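Local coordinates for protein alcohol dehydrogenase YqhD (Escherichia coli, PDB 4QGS) that reduces a broad range of short-chain aldehydes to primary alcohols with NADPH, using one catalytic zinc ion per subunit, at residues Ile23-Gly28 against Glu247-Arg252; Leu233-Asp238 against Met256-Gln261. All coordinates share one frame; numbering follows the deposited sequence.

Interaction 1: Ile23-Gly28 against Glu247-Arg252; sequences ILFGKG and ENYDVR
Tyr249 reaches from the first turn of helix 249-262 to the backbone just past strand 22-25. Its CG is anti to the backbone N (chi1 178°), which sends the ring away from the helix and its hydroxyl to the bend at Gly26 and Lys27. There Lys27 N donates a weak, bent hydrogen bond to Tyr249 OH, 3.0 Å long with an angle of 135° at the hydrogen. Gly26 CA lies 3.2 Å from Tyr249 OH. The Lys27 chain crosses the tyrosine ring. Lys27 CB packs 3.7 Å from Tyr249 CE1, and Lys27 CE sits over one face, 4.3 Å from the centroid of the Tyr249 ring, a CH-pi contact. The ammonium is farther off and attracts the ring weakly at most. The contact bridges the two-domain fold of iron-containing alcohol dehydrogenases. Strand 22-25 is the outermost strand, within this chain, of the parallel sheet of the nucleotide-binding domain, and helix 249-262 belongs to the helical, zinc-binding domain. Replacing Tyr249 with an alanine would probably leave Lys27 N without this acceptor and the lysine chain without a ring to lie on. Pro188 and Tyr192 also touch the Tyr249 side chain.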
loop_
_atom_site.group_PDB
_atom_site.type_symbol
_atom_site.label_atom_id
_atom_site.label_comp_id
_atom_site.label_asym_id
_atom_site.label_seq_id
_atom_site.Cartn_x
_atom_site.Cartn_y
_atom_site.Cartn_z
ATOM N N ILE A 23 2.683 16.555 4.754
ATOM C CA ILE A 23 2.128 16.373 3.413
ATOM C C ILE A 23 2.069 17.680 2.649
ATOM O O ILE A 23 1.428 18.636 3.091
ATOM C CB ILE A 23 0.710 15.786 3.474
ATOM C CG1 ILE A 23 0.712 14.462 4.254
ATOM C CG2 ILE A 23 0.149 15.596 2.077
ATOM C CD1 ILE A 23 1.533 13.384 3.619
ATOM N N LEU A 24 2.725 17.716 1.496
ATOM C CA LEU A 24 2.621 18.854 0.599
ATOM C C LEU A 24 1.764 18.413 -0.572
ATOM O O LEU A 24 2.230 17.672 -1.432
ATOM C CB LEU A 24 4.004 19.323 0.146
ATOM C CG LEU A 24 5.021 19.663 1.248
ATOM C CD1 LEU A 24 6.375 20.040 0.654
ATOM C CD2 LEU A 24 4.505 20.771 2.149
ATOM N N PHE A 25 0.502 18.826 -0.577
ATOM C CA PHE A 25 -0.464 18.289 -1.538
ATOM C C PHE A 25 -0.922 19.301 -2.580
ATOM O O PHE A 25 -1.157 20.470 -2.265
ATOM C CB PHE A 25 -1.692 17.751 -0.784
ATOM C CG PHE A 25 -2.656 16.970 -1.654
ATOM C CD1 PHE A 25 -2.623 15.585 -1.662
ATOM C CD2 PHE A 25 -3.597 17.622 -2.443
ATOM C CE1 PHE A 25 -3.510 14.856 -2.455
ATOM C CE2 PHE A 25 -4.478 16.897 -3.252
ATOM C CZ PHE A 25 -4.432 15.519 -3.253
ATOM N N GLY A 26 -1.078 18.843 -3.819
ATOM C CA GLY A 26 -1.793 19.619 -4.818
ATOM C C GLY A 26 -1.024 19.903 -6.091
ATOM O O GLY A 26 0.159 19.596 -6.190
ATOM N N LYS A 27 -1.721 20.491 -7.058
ATOM C CA LYS A 27 -1.135 20.889 -8.331
ATOM C C LYS A 27 0.043 21.824 -8.114
ATOM O O LYS A 27 -0.106 22.913 -7.536
ATOM C CB LYS A 27 -2.182 21.573 -9.210
ATOM C CG LYS A 27 -1.633 22.028 -10.552
ATOM C CD LYS A 27 -2.648 22.866 -11.326
ATOM C CE LYS A 27 -4.035 22.244 -11.293
ATOM N NZ LYS A 27 -4.863 22.623 -12.477
ATOM N N GLY A 28 1.214 21.387 -8.557
ATOM C CA GLY A 28 2.414 22.187 -8.430
ATOM C C GLY A 28 2.979 22.216 -7.025
ATOM O O GLY A 28 3.786 23.089 -6.707
ATOM N N GLU A 247 -7.344 13.122 -16.799
ATOM C CA GLU A 247 -6.766 14.445 -16.531
ATOM C C GLU A 247 -7.736 15.419 -15.836
ATOM O O GLU A 247 -7.518 16.643 -15.807
ATOM C CB GLU A 247 -6.238 15.031 -17.845
ATOM C CG GLU A 247 -5.171 14.120 -18.443
ATOM C CD GLU A 247 -4.385 14.748 -19.571
ATOM O OE1 GLU A 247 -3.382 14.135 -19.990
ATOM O OE2 GLU A 247 -4.764 15.836 -20.033
ATOM N N ASN A 248 -8.804 14.876 -15.257
ATOM C CA ASN A 248 -9.700 15.668 -14.422
ATOM C C ASN A 248 -9.044 15.863 -13.054
ATOM O O ASN A 248 -9.027 14.941 -12.240
ATOM C CB ASN A 248 -11.075 14.985 -14.302
ATOM C CG ASN A 248 -12.081 15.783 -13.462
ATOM O OD1 ASN A 248 -11.726 16.431 -12.488
ATOM N ND2 ASN A 248 -13.356 15.706 -13.837
ATOM N N TYR A 249 -8.510 17.058 -12.809
ATOM C CA TYR A 249 -7.749 17.298 -11.586
ATOM C C TYR A 249 -8.521 16.958 -10.312
ATOM O O TYR A 249 -7.980 16.286 -9.431
ATOM C CB TYR A 249 -7.265 18.748 -11.490
ATOM C CG TYR A 249 -6.526 18.954 -10.191
ATOM C CD1 TYR A 249 -5.205 18.563 -10.066
ATOM C CD2 TYR A 249 -7.165 19.492 -9.080
ATOM C CE1 TYR A 249 -4.526 18.714 -8.885
ATOM C CE2 TYR A 249 -6.497 19.646 -7.879
ATOM C CZ TYR A 249 -5.172 19.254 -7.791
ATOM O OH TYR A 249 -4.482 19.394 -6.610
ATOM N N ASP A 250 -9.758 17.449 -10.198
ATOM C CA ASP A 250 -10.540 17.245 -8.977
ATOM C C ASP A 250 -10.730 15.761 -8.700
ATOM O O ASP A 250 -10.616 15.308 -7.546
ATOM C CB ASP A 250 -11.910 17.929 -9.077
ATOM C CG ASP A 250 -11.836 19.438 -8.897
ATOM O OD1 ASP A 250 -10.775 19.949 -8.480
ATOM O OD2 ASP A 250 -12.860 20.109 -9.163
ATOM N N VAL A 251 -11.017 15.012 -9.762
ATOM C CA VAL A 251 -11.185 13.562 -9.666
ATOM C C VAL A 251 -9.903 12.894 -9.206
ATOM O O VAL A 251 -9.915 12.115 -8.238
ATOM C CB VAL A 251 -11.628 12.952 -11.013
ATOM C CG1 VAL A 251 -11.427 11.435 -11.016
ATOM C CG2 VAL A 251 -13.076 13.296 -11.281
ATOM N N ARG A 252 -8.792 13.207 -9.874
ATOM C CA ARG A 252 -7.507 12.567 -9.553
ATOM C C ARG A 252 -7.021 12.970 -8.162
ATOM O O ARG A 252 -6.398 12.177 -7.451
ATOM C CB ARG A 252 -6.449 12.918 -10.610
ATOM C CG ARG A 252 -6.797 12.462 -12.031
ATOM C CD ARG A 252 -7.276 11.002 -12.093
ATOM N NE ARG A 252 -6.275 10.034 -11.657
ATOM C CZ ARG A 252 -5.404 9.442 -12.469
ATOM N NH1 ARG A 252 -5.398 9.735 -13.769
ATOM N NH2 ARG A 252 -4.545 8.556 -11.987
#

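Interaction 2: Leu233-Asp238 against Met256-Gln261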
loop_
_atom_site.group_PDB
_atom_site.type_symbol
_atom_site.label_atom_id
_atom_site.label_comp_id
_atom_site.label_asym_id
_atom_site.label_seq_id
_atom_site.Cartn_x
_atom_site.Cartn_y
_atom_site.Cartn_z
ATOM N N LEU A 233 -16.827 5.625 0.171
ATOM C CA LEU A 233 -17.774 6.393 -0.621
ATOM C C LEU A 233 -17.076 7.246 -1.686
ATOM O O LEU A 233 -17.541 7.350 -2.825
ATOM C CB LEU A 233 -18.620 7.281 0.315
ATOM C CG LEU A 233 -19.704 6.474 1.037
ATOM C CD1 LEU A 233 -20.148 7.207 2.302
ATOM C CD2 LEU A 233 -20.884 6.213 0.126
ATOM N N THR A 234 -15.955 7.855 -1.311
ATOM C CA THR A 234 -15.173 8.685 -2.225
ATOM C C THR A 234 -14.565 7.849 -3.360
ATOM O O THR A 234 -14.577 8.252 -4.513
ATOM C CB THR A 234 -14.058 9.424 -1.468
ATOM O OG1 THR A 234 -14.661 10.266 -0.465
ATOM C CG2 THR A 234 -13.258 10.304 -2.424
ATOM N N LEU A 235 -14.028 6.690 -3.016
ATOM C CA LEU A 235 -13.434 5.812 -4.030
ATOM C C LEU A 235 -14.500 5.289 -4.987
ATOM O O LEU A 235 -14.252 5.153 -6.196
ATOM C CB LEU A 235 -12.686 4.652 -3.360
ATOM C CG LEU A 235 -11.398 5.006 -2.608
ATOM C CD1 LEU A 235 -10.852 3.804 -1.833
ATOM C CD2 LEU A 235 -10.331 5.570 -3.557
ATOM N N ILE A 236 -15.686 4.984 -4.473
ATOM C CA ILE A 236 -16.760 4.479 -5.340
ATOM C C ILE A 236 -17.253 5.570 -6.284
ATOM O O ILE A 236 -17.519 5.316 -7.470
ATOM C CB ILE A 236 -17.930 3.917 -4.509
ATOM C CG1 ILE A 236 -17.498 2.608 -3.854
ATOM C CG2 ILE A 236 -19.158 3.699 -5.377
ATOM C CD1 ILE A 236 -18.351 2.196 -2.664
ATOM N N GLU A 237 -17.319 6.799 -5.788
ATOM C CA GLU A 237 -17.781 7.899 -6.626
ATOM C C GLU A 237 -16.749 8.324 -7.669
ATOM O O GLU A 237 -17.075 8.429 -8.853
ATOM C CB GLU A 237 -18.172 9.118 -5.782
ATOM C CG GLU A 237 -18.741 10.239 -6.662
ATOM C CD GLU A 237 -19.527 11.279 -5.873
ATOM O OE1 GLU A 237 -19.543 11.200 -4.622
ATOM O OE2 GLU A 237 -20.136 12.168 -6.511
ATOM N N ASP A 238 -15.513 8.562 -7.244
ATOM C CA ASP A 238 -14.528 9.172 -8.150
ATOM C C ASP A 238 -13.521 8.178 -8.734
ATOM O O ASP A 238 -12.825 8.501 -9.697
ATOM C CB ASP A 238 -13.781 10.310 -7.436
ATOM C CG ASP A 238 -14.557 11.620 -7.455
ATOM O OD1 ASP A 238 -15.738 11.616 -7.864
ATOM O OD2 ASP A 238 -13.981 12.652 -7.076
ATOM N N MET A 256 -6.384 10.371 -5.105
ATOM C CA MET A 256 -5.058 10.333 -4.503
ATOM C C MET A 256 -5.125 10.559 -2.988
ATOM O O MET A 256 -4.426 9.892 -2.217
ATOM C CB MET A 256 -4.147 11.382 -5.136
ATOM C CG MET A 256 -2.686 11.234 -4.750
ATOM S SD MET A 256 -1.670 12.504 -5.551
ATOM C CE MET A 256 -0.072 11.705 -5.538
ATOM N N TRP A 257 -5.963 11.500 -2.569
ATOM C CA TRP A 257 -6.050 11.850 -1.150
ATOM C C TRP A 257 -6.802 10.770 -0.390
ATOM O O TRP A 257 -6.408 10.391 0.716
ATOM C CB TRP A 257 -6.713 13.223 -0.962
ATOM C CG TRP A 257 -6.595 13.819 0.452
ATOM C CD1 TRP A 257 -7.585 14.461 1.153
ATOM C CD2 TRP A 257 -5.431 13.837 1.299
ATOM N NE1 TRP A 257 -7.108 14.871 2.385
ATOM C CE2 TRP A 257 -5.792 14.499 2.497
ATOM C CE3 TRP A 257 -4.121 13.357 1.168
ATOM C CZ2 TRP A 257 -4.890 14.690 3.544
ATOM C CZ3 TRP A 257 -3.227 13.555 2.205
ATOM C CH2 TRP A 257 -3.619 14.220 3.383
ATOM N N ALA A 258 -7.868 10.248 -0.989
ATOM C CA ALA A 258 -8.569 9.112 -0.394
ATOM C C ALA A 258 -7.650 7.903 -0.214
ATOM O O ALA A 258 -7.658 7.262 0.845
ATOM C CB ALA A 258 -9.789 8.725 -1.236
ATOM N N ALA A 259 -6.874 7.576 -1.252
ATOM C CA ALA A 259 -5.988 6.425 -1.204
ATOM C C ALA A 259 -4.919 6.627 -0.138
ATOM O O ALA A 259 -4.525 5.693 0.564
ATOM C CB ALA A 259 -5.351 6.182 -2.603
ATOM N N THR A 260 -4.466 7.865 0.006
ATOM C CA THR A 260 -3.480 8.172 1.022
ATOM C C THR A 260 -4.048 7.907 2.406
ATOM O O THR A 260 -3.361 7.358 3.253
ATOM C CB THR A 260 -2.994 9.627 0.911
ATOM O OG1 THR A 260 -2.318 9.787 -0.341
ATOM C CG2 THR A 260 -2.026 9.954 2.030
ATOM N N GLN A 261 -5.307 8.266 2.634
ATOM C CA GLN A 261 -5.914 7.988 3.938
ATOM C C GLN A 261 -6.123 6.485 4.148
ATOM O O GLN A 261 -5.963 5.986 5.259
ATOM C CB GLN A 261 -7.230 8.754 4.088
ATOM C CG GLN A 261 -7.024 10.265 4.080
ATOM C CD GLN A 261 -6.135 10.705 5.240
ATOM O OE1 GLN A 261 -6.353 10.308 6.371
ATOM N NE2 GLN A 261 -5.121 11.501 4.947
#
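Met256 O is gripped by two donors, both from Thr260 one turn on. Thr260 OG1 donates to Met256 O at 2.8 Å, and Thr260 N donates to the same oxygen at 3.0 Å. The two come from opposite faces of the carbonyl plane, with the hydroxyl tilted 28° from it. The threonine hydroxyl is thus tied back to its own helix. The contact with 233-238 is made on another face of that helix, by Ala258. Ala258 CB points at the partner helix and meets two methyl groups. Thr234 CG2 lies 4.0 Å from Ala258 CB, and Leu235 CD2 is also 4.0 Å from Ala258 CB. Thr234 has CG2 anti to the backbone N and OG1 beside it (chi1 -60°), which turns the methyl to the alanine while OG1 hydrogen-bonds to Gly230 O in its own helix. What meets across the two helices is methyl on methyl. The small alanine lets the backbones come close, with Thr234 CA 6.9 Å from Ala258 CA. The two helices follow each other in the chain and run antiparallel, forming a helical hairpin in the C-terminal domain. Leu235 also packs on Ala206 and Phe207 of helix 196-211, which carries the zinc ligands Asp205 and His209. On another side of helix 249-262, Met256 and Thr260 rest on Leu186 of strand 183-186.

Helix 249-262 serves both contacts. Interaction 1 uses its first turn, nearer the surface, to meet strand 22-25 of the nucleotide-binding domain. Interaction 2 uses its later turns, in a buried setting, to pair with helix 222-244 inside the helical domain. The chemistry follows the place. At 23-28 against 247-252 a long aromatic side chain reaches from one domain to the other, with one weak polar bond and a lysine chain. At 233-238 against 256-261 small methyl groups pack two neighbouring helices. The contacts also touch directly, by packing alone: Phe25 CE1 is 3.9 Å from Trp257 CB, and Val251 CG1 is 3.5 Å from Asp238 O.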